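Structural polyprotein, VP1 (Israeli acute paralysis virus, PDB 5CDD) probably serves as a structural protein of the viral capsid, one of the coat proteins released from the structural polyprotein. Local coordinates at residues 46-60 with 169-183. Sequence-based numbering, arbitrary orientation.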
loop_
_atom_site.group_PDB
_atom_site.type_symbol
_atom_site.label_atom_id
_atom_site.label_comp_id
_atom_site.label_asym_id
_atom_site.label_seq_id
_atom_site.Cartn_x
_atom_site.Cartn_y
_atom_site.Cartn_z
ATOM N N PHE A 46 26.014 -9.744 22.183
ATOM C CA PHE A 46 26.169 -10.777 23.199
ATOM C C PHE A 46 27.558 -11.386 23.162
ATOM O O PHE A 46 28.145 -11.555 22.093
ATOM C CB PHE A 46 25.129 -11.884 23.016
ATOM C CG PHE A 46 23.755 -11.512 23.493
ATOM C CD1 PHE A 46 22.971 -10.614 22.778
ATOM C CD2 PHE A 46 23.248 -12.054 24.670
ATOM C CE1 PHE A 46 21.701 -10.260 23.228
ATOM C CE2 PHE A 46 21.982 -11.706 25.128
ATOM C CZ PHE A 46 21.207 -10.808 24.405
ATOM N N ARG A 47 28.077 -11.714 24.338
ATOM C CA ARG A 47 29.397 -12.318 24.463
ATOM C C ARG A 47 29.348 -13.335 25.594
ATOM O O ARG A 47 28.667 -13.117 26.598
ATOM C CB ARG A 47 30.443 -11.242 24.759
ATOM C CG ARG A 47 30.780 -10.363 23.563
ATOM C CD ARG A 47 31.582 -11.138 22.534
ATOM N NE ARG A 47 32.003 -10.310 21.408
ATOM C CZ ARG A 47 31.219 -9.963 20.391
ATOM N NH1 ARG A 47 29.958 -10.375 20.350
ATOM N NH2 ARG A 47 31.699 -9.210 19.409
ATOM N N THR A 48 30.056 -14.448 25.432
ATOM C CA THR A 48 30.055 -15.484 26.458
ATOM C C THR A 48 30.829 -15.047 27.693
ATOM O O THR A 48 31.853 -14.374 27.589
ATOM C CB THR A 48 30.664 -16.810 25.937
ATOM O OG1 THR A 48 32.037 -16.609 25.585
ATOM C CG2 THR A 48 29.905 -17.299 24.717
ATOM N N ILE A 49 30.321 -15.420 28.863
ATOM C CA ILE A 49 30.975 -15.091 30.122
ATOM C C ILE A 49 31.451 -16.373 30.782
ATOM O O ILE A 49 32.206 -16.344 31.746
ATOM C CB ILE A 49 30.022 -14.350 31.077
ATOM C CG1 ILE A 49 28.754 -15.181 31.310
ATOM C CG2 ILE A 49 29.679 -12.998 30.499
ATOM C CD1 ILE A 49 27.747 -14.546 32.261
ATOM N N THR A 50 30.995 -17.501 30.249
ATOM C CA THR A 50 31.375 -18.815 30.752
ATOM C C THR A 50 30.976 -19.869 29.731
ATOM O O THR A 50 29.820 -19.940 29.324
ATOM C CB THR A 50 30.693 -19.148 32.103
ATOM O OG1 THR A 50 31.140 -20.431 32.558
ATOM C CG2 THR A 50 29.184 -19.184 31.953
ATOM N N ASP A 51 31.939 -20.677 29.302
ATOM C CA ASP A 51 31.652 -21.718 28.326
ATOM C C ASP A 51 31.085 -22.944 29.020
ATOM O O ASP A 51 30.810 -23.955 28.380
ATOM C CB ASP A 51 32.923 -22.097 27.561
ATOM C CG ASP A 51 33.497 -20.933 26.769
ATOM O OD1 ASP A 51 32.855 -20.499 25.786
ATOM O OD2 ASP A 51 34.592 -20.451 27.131
ATOM N N ASN A 52 30.909 -22.859 30.335
ATOM C CA ASN A 52 30.374 -23.994 31.075
ATOM C C ASN A 52 29.890 -23.634 32.474
ATOM O O ASN A 52 30.690 -23.458 33.391
ATOM C CB ASN A 52 31.432 -25.094 31.174
ATOM C CG ASN A 52 30.832 -26.445 31.498
ATOM O OD1 ASN A 52 30.004 -26.959 30.747
ATOM N ND2 ASN A 52 31.246 -27.031 32.615
ATOM N N TRP A 53 28.577 -23.534 32.635
ATOM C CA TRP A 53 27.999 -23.206 33.929
ATOM C C TRP A 53 27.308 -24.448 34.473
ATOM O O TRP A 53 26.235 -24.831 34.007
ATOM C CB TRP A 53 27.000 -22.058 33.786
ATOM C CG TRP A 53 26.568 -21.480 35.097
ATOM C CD1 TRP A 53 27.346 -21.290 36.204
ATOM C CD2 TRP A 53 25.275 -20.954 35.422
ATOM N NE1 TRP A 53 26.620 -20.680 37.198
ATOM C CE2 TRP A 53 25.346 -20.461 36.746
ATOM C CE3 TRP A 53 24.064 -20.849 34.724
ATOM C CZ2 TRP A 53 24.248 -19.871 37.387
ATOM C CZ3 TRP A 53 22.972 -20.261 35.362
ATOM C CH2 TRP A 53 23.075 -19.779 36.681
ATOM N N ILE A 54 27.937 -25.075 35.460
ATOM C CA ILE A 54 27.404 -26.290 36.060
ATOM C C ILE A 54 26.417 -26.004 37.184
ATOM O O ILE A 54 26.688 -25.203 38.080
ATOM C CB ILE A 54 28.546 -27.170 36.596
ATOM C CG1 ILE A 54 29.567 -27.410 35.482
ATOM C CG2 ILE A 54 27.994 -28.495 37.094
ATOM C CD1 ILE A 54 30.817 -28.126 35.926
ATOM N N LEU A 55 25.267 -26.667 37.123
ATOM C CA LEU A 55 24.221 -26.506 38.121
ATOM C C LEU A 55 23.573 -27.843 38.441
ATOM O O LEU A 55 23.560 -28.752 37.613
ATOM C CB LEU A 55 23.144 -25.544 37.619
ATOM C CG LEU A 55 23.552 -24.091 37.398
ATOM C CD1 LEU A 55 22.346 -23.309 36.919
ATOM C CD2 LEU A 55 24.090 -23.502 38.690
ATOM N N GLN A 56 23.026 -27.951 39.646
ATOM C CA GLN A 56 22.366 -29.172 40.076
ATOM C C GLN A 56 20.870 -29.081 39.815
ATOM O O GLN A 56 20.349 -28.012 39.500
ATOM C CB GLN A 56 22.621 -29.408 41.562
ATOM C CG GLN A 56 24.085 -29.580 41.913
ATOM C CD GLN A 56 24.308 -29.668 43.407
ATOM O OE1 GLN A 56 24.021 -28.723 44.146
ATOM N NE2 GLN A 56 24.817 -30.808 43.864
ATOM N N ALA A 57 20.182 -30.208 39.948
ATOM C CA ALA A 57 18.745 -30.261 39.716
ATOM C C ALA A 57 17.965 -29.513 40.792
ATOM O O ALA A 57 18.474 -29.258 41.881
ATOM C CB ALA A 57 18.286 -31.713 39.653
ATOM N N ASN A 58 16.729 -29.154 40.468
ATOM C CA ASN A 58 15.842 -28.445 41.383
ATOM C C ASN A 58 16.517 -27.401 42.264
ATOM O O ASN A 58 16.177 -27.274 43.442
ATOM C CB ASN A 58 15.111 -29.446 42.280
ATOM C CG ASN A 58 14.379 -30.511 41.489
ATOM O OD1 ASN A 58 14.974 -31.205 40.662
ATOM N ND2 ASN A 58 13.086 -30.657 41.748
ATOM N N THR A 59 17.468 -26.653 41.711
ATOM C CA THR A 59 18.146 -25.630 42.502
ATOM C C THR A 59 17.899 -24.223 41.978
ATOM O O THR A 59 18.401 -23.848 40.917
ATOM C CB THR A 59 19.674 -25.852 42.551
ATOM O OG1 THR A 59 19.962 -27.123 43.144
ATOM C CG2 THR A 59 20.333 -24.760 43.382
ATOM N N LYS A 60 17.122 -23.448 42.730
ATOM C CA LYS A 60 16.831 -22.071 42.353
ATOM C C LYS A 60 18.140 -21.303 42.519
ATOM O O LYS A 60 18.573 -21.036 43.636
ATOM C CB LYS A 60 15.746 -21.487 43.263
ATOM C CG LYS A 60 14.466 -22.316 43.305
ATOM C CD LYS A 60 13.294 -21.535 43.890
ATOM C CE LYS A 60 13.558 -21.075 45.315
ATOM N NZ LYS A 60 12.470 -20.192 45.832
ATOM N N MET A 169 16.813 -15.160 38.311
ATOM C CA MET A 169 16.952 -16.379 39.093
ATOM C C MET A 169 16.749 -17.558 38.147
ATOM O O MET A 169 15.724 -17.660 37.480
ATOM C CB MET A 169 15.926 -16.428 40.221
ATOM C CG MET A 169 16.055 -17.672 41.076
ATOM S SD MET A 169 15.084 -17.586 42.574
ATOM C CE MET A 169 13.456 -18.042 41.959
ATOM N N TYR A 170 17.735 -18.446 38.103
ATOM C CA TYR A 170 17.711 -19.602 37.218
ATOM C C TYR A 170 17.197 -20.871 37.895
ATOM O O TYR A 170 17.351 -21.048 39.100
ATOM C CB TYR A 170 19.124 -19.842 36.695
ATOM C CG TYR A 170 19.191 -20.616 35.409
ATOM C CD1 TYR A 170 18.761 -20.047 34.214
ATOM C CD2 TYR A 170 19.704 -21.911 35.380
ATOM C CE1 TYR A 170 18.844 -20.746 33.016
ATOM C CE2 TYR A 170 19.791 -22.622 34.190
ATOM C CZ TYR A 170 19.360 -22.034 33.010
ATOM O OH TYR A 170 19.444 -22.725 31.823
ATOM N N PHE A 171 16.593 -21.758 37.111
ATOM C CA PHE A 171 16.078 -23.009 37.647
ATOM C C PHE A 171 15.872 -24.076 36.579
ATOM O O PHE A 171 15.483 -23.781 35.454
ATOM C CB PHE A 171 14.748 -22.786 38.368
ATOM C CG PHE A 171 14.159 -24.048 38.934
ATOM C CD1 PHE A 171 14.616 -24.562 40.143
ATOM C CD2 PHE A 171 13.196 -24.760 38.225
ATOM C CE1 PHE A 171 14.125 -25.767 40.639
ATOM C CE2 PHE A 171 12.698 -25.969 38.712
ATOM C CZ PHE A 171 13.165 -26.473 39.922
ATOM N N SER A 172 16.135 -25.325 36.947
ATOM C CA SER A 172 15.951 -26.453 36.039
ATOM C C SER A 172 15.632 -27.681 36.881
ATOM O O SER A 172 16.111 -27.803 38.006
ATOM C CB SER A 172 17.220 -26.699 35.215
ATOM O OG SER A 172 17.040 -27.758 34.281
ATOM N N ASN A 173 14.827 -28.589 36.344
ATOM C CA ASN A 173 14.474 -29.788 37.090
ATOM C C ASN A 173 15.552 -30.864 37.022
ATOM O O ASN A 173 15.542 -31.801 37.812
ATOM C CB ASN A 173 13.127 -30.348 36.602
ATOM C CG ASN A 173 13.161 -30.778 35.147
ATOM O OD1 ASN A 173 14.019 -30.346 34.387
ATOM N ND2 ASN A 173 12.213 -31.618 34.751
ATOM N N THR A 174 16.493 -30.713 36.099
ATOM C CA THR A 174 17.568 -31.677 35.931
ATOM C C THR A 174 18.891 -30.959 36.093
ATOM O O THR A 174 18.940 -29.733 36.039
ATOM C CB THR A 174 17.525 -32.298 34.536
ATOM O OG1 THR A 174 17.876 -31.314 33.554
ATOM C CG2 THR A 174 16.118 -32.820 34.245
ATOM N N SER A 175 19.962 -31.717 36.279
ATOM C CA SER A 175 21.278 -31.130 36.432
ATOM C C SER A 175 21.694 -30.633 35.059
ATOM O O SER A 175 21.687 -31.392 34.086
ATOM C CB SER A 175 22.253 -32.183 36.924
ATOM O OG SER A 175 23.371 -31.569 37.535
ATOM N N THR A 176 22.041 -29.355 34.980
ATOM C CA THR A 176 22.425 -28.756 33.715
ATOM C C THR A 176 23.855 -28.249 33.618
ATOM O O THR A 176 24.583 -28.154 34.603
ATOM C CB THR A 176 21.491 -27.585 33.355
ATOM O OG1 THR A 176 21.469 -26.633 34.427
ATOM C CG2 THR A 176 20.090 -28.093 33.104
ATOM N N THR A 177 24.232 -27.929 32.389
ATOM C CA THR A 177 25.540 -27.399 32.059
ATOM C C THR A 177 25.334 -26.608 30.769
ATOM O O THR A 177 24.977 -27.174 29.737
ATOM C CB THR A 177 26.565 -28.529 31.838
ATOM O OG1 THR A 177 27.799 -27.960 31.393
ATOM C CG2 THR A 177 26.061 -29.537 30.813
ATOM N N GLN A 178 25.530 -25.293 30.827
ATOM C CA GLN A 178 25.319 -24.473 29.641
ATOM C C GLN A 178 26.345 -23.377 29.421
ATOM O O GLN A 178 27.088 -23.000 30.328
ATOM C CB GLN A 178 23.931 -23.825 29.686
ATOM C CG GLN A 178 22.877 -24.630 30.424
ATOM C CD GLN A 178 22.804 -24.282 31.900
ATOM O OE1 GLN A 178 23.822 -24.160 32.580
ATOM N NE2 GLN A 178 21.589 -24.133 32.404
ATOM N N ILE A 179 26.374 -22.879 28.190
ATOM C CA ILE A 179 27.261 -21.788 27.817
ATOM C C ILE A 179 26.427 -20.541 28.074
ATOM O O ILE A 179 25.331 -20.398 27.532
ATOM C CB ILE A 179 27.633 -21.842 26.324
ATOM C CG1 ILE A 179 28.319 -23.173 26.000
ATOM C CG2 ILE A 179 28.547 -20.681 25.984
ATOM C CD1 ILE A 179 28.590 -23.388 24.527
ATOM N N VAL A 180 26.934 -19.648 28.911
ATOM C CA VAL A 180 26.197 -18.438 29.233
ATOM C C VAL A 180 26.759 -17.203 28.538
ATOM O O VAL A 180 27.955 -16.916 28.615
ATOM C CB VAL A 180 26.183 -18.193 30.758
ATOM C CG1 VAL A 180 25.292 -17.010 31.087
ATOM C CG2 VAL A 180 25.702 -19.442 31.478
ATOM N N ALA A 181 25.880 -16.481 27.850
ATOM C CA ALA A 181 26.252 -15.262 27.145
ATOM C C ALA A 181 25.284 -14.172 27.583
ATOM O O ALA A 181 24.085 -14.418 27.705
ATOM C CB ALA A 181 26.156 -15.476 25.646
ATOM N N ARG A 182 25.797 -12.970 27.829
ATOM C CA ARG A 182 24.938 -11.876 28.261
ATOM C C ARG A 182 25.160 -10.579 27.496
ATOM O O ARG A 182 26.059 -10.469 26.662
ATOM C CB ARG A 182 25.134 -11.600 29.753
ATOM C CG ARG A 182 26.505 -11.052 30.097
ATOM C CD ARG A 182 26.578 -10.619 31.547
ATOM N NE ARG A 182 27.914 -10.145 31.894
ATOM C CZ ARG A 182 28.258 -9.687 33.092
ATOM N NH1 ARG A 182 27.360 -9.634 34.068
ATOM N NH2 ARG A 182 29.503 -9.285 33.316
ATOM N N ALA A 183 24.317 -9.601 27.807
ATOM C CA ALA A 183 24.357 -8.276 27.203
ATOM C C ALA A 183 23.306 -7.461 27.940
ATOM O O ALA A 183 22.552 -8.006 28.746
ATOM C CB ALA A 183 24.014 -8.356 25.722
#
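Trp53, Leu55 and Tyr170 form the apolar centre where the paired strands 47-55 and 176-184 meet strand 166-172 of the second sheet. Trp53, whose CG lies opposite the backbone N across the CA-CB bond (chi1 -168°), lays CZ3 over one face of the Tyr170 ring, 3.7 Å from CD2. The two ring planes are inclined at 50°. Leu55 CD1 closes on the same Tyr170 CD2. Val180 continues this core, setting CG2 against Trp53 CB and CG1 3.7 Å from Ile49 CD1; Phe96 packs on Val180 and Trp53, and Leu66 of helix 64-73 on Trp53 and Ile49. At the far end Ala183 CB sits over the centre of the Phe46 ring, a CH-pi contact 3.6 Å from the centroid.

Antiparallel backbone bonds between 47-55 and 176-184 carry Trp53, Leu55 and Val180 on one face of the sheet. Ile49 and Thr50 both face Val180 in a classic beta bulge: Ile49 N reaches Val180 O at 2.8 Å, and Val180 N reaches Thr50 O at 2.9 Å. Beyond Leu55 the regular pairing ends, and Ser175 OG donates to Leu55 O (2.8 Å). Arg182, extended across Ile49 CG2, carries its guanidinium to salt bridges with Asp71 and Asp76.

In what is consistent with the jelly-roll of picornavirus-like capsid proteins, apolar side chains bridge the two sheets, two bulges take up the corners at Ile49 and Asp51 before pairing resumes at Trp53, and Asp71 and Asp76 probably compensate the buried charge of Arg182.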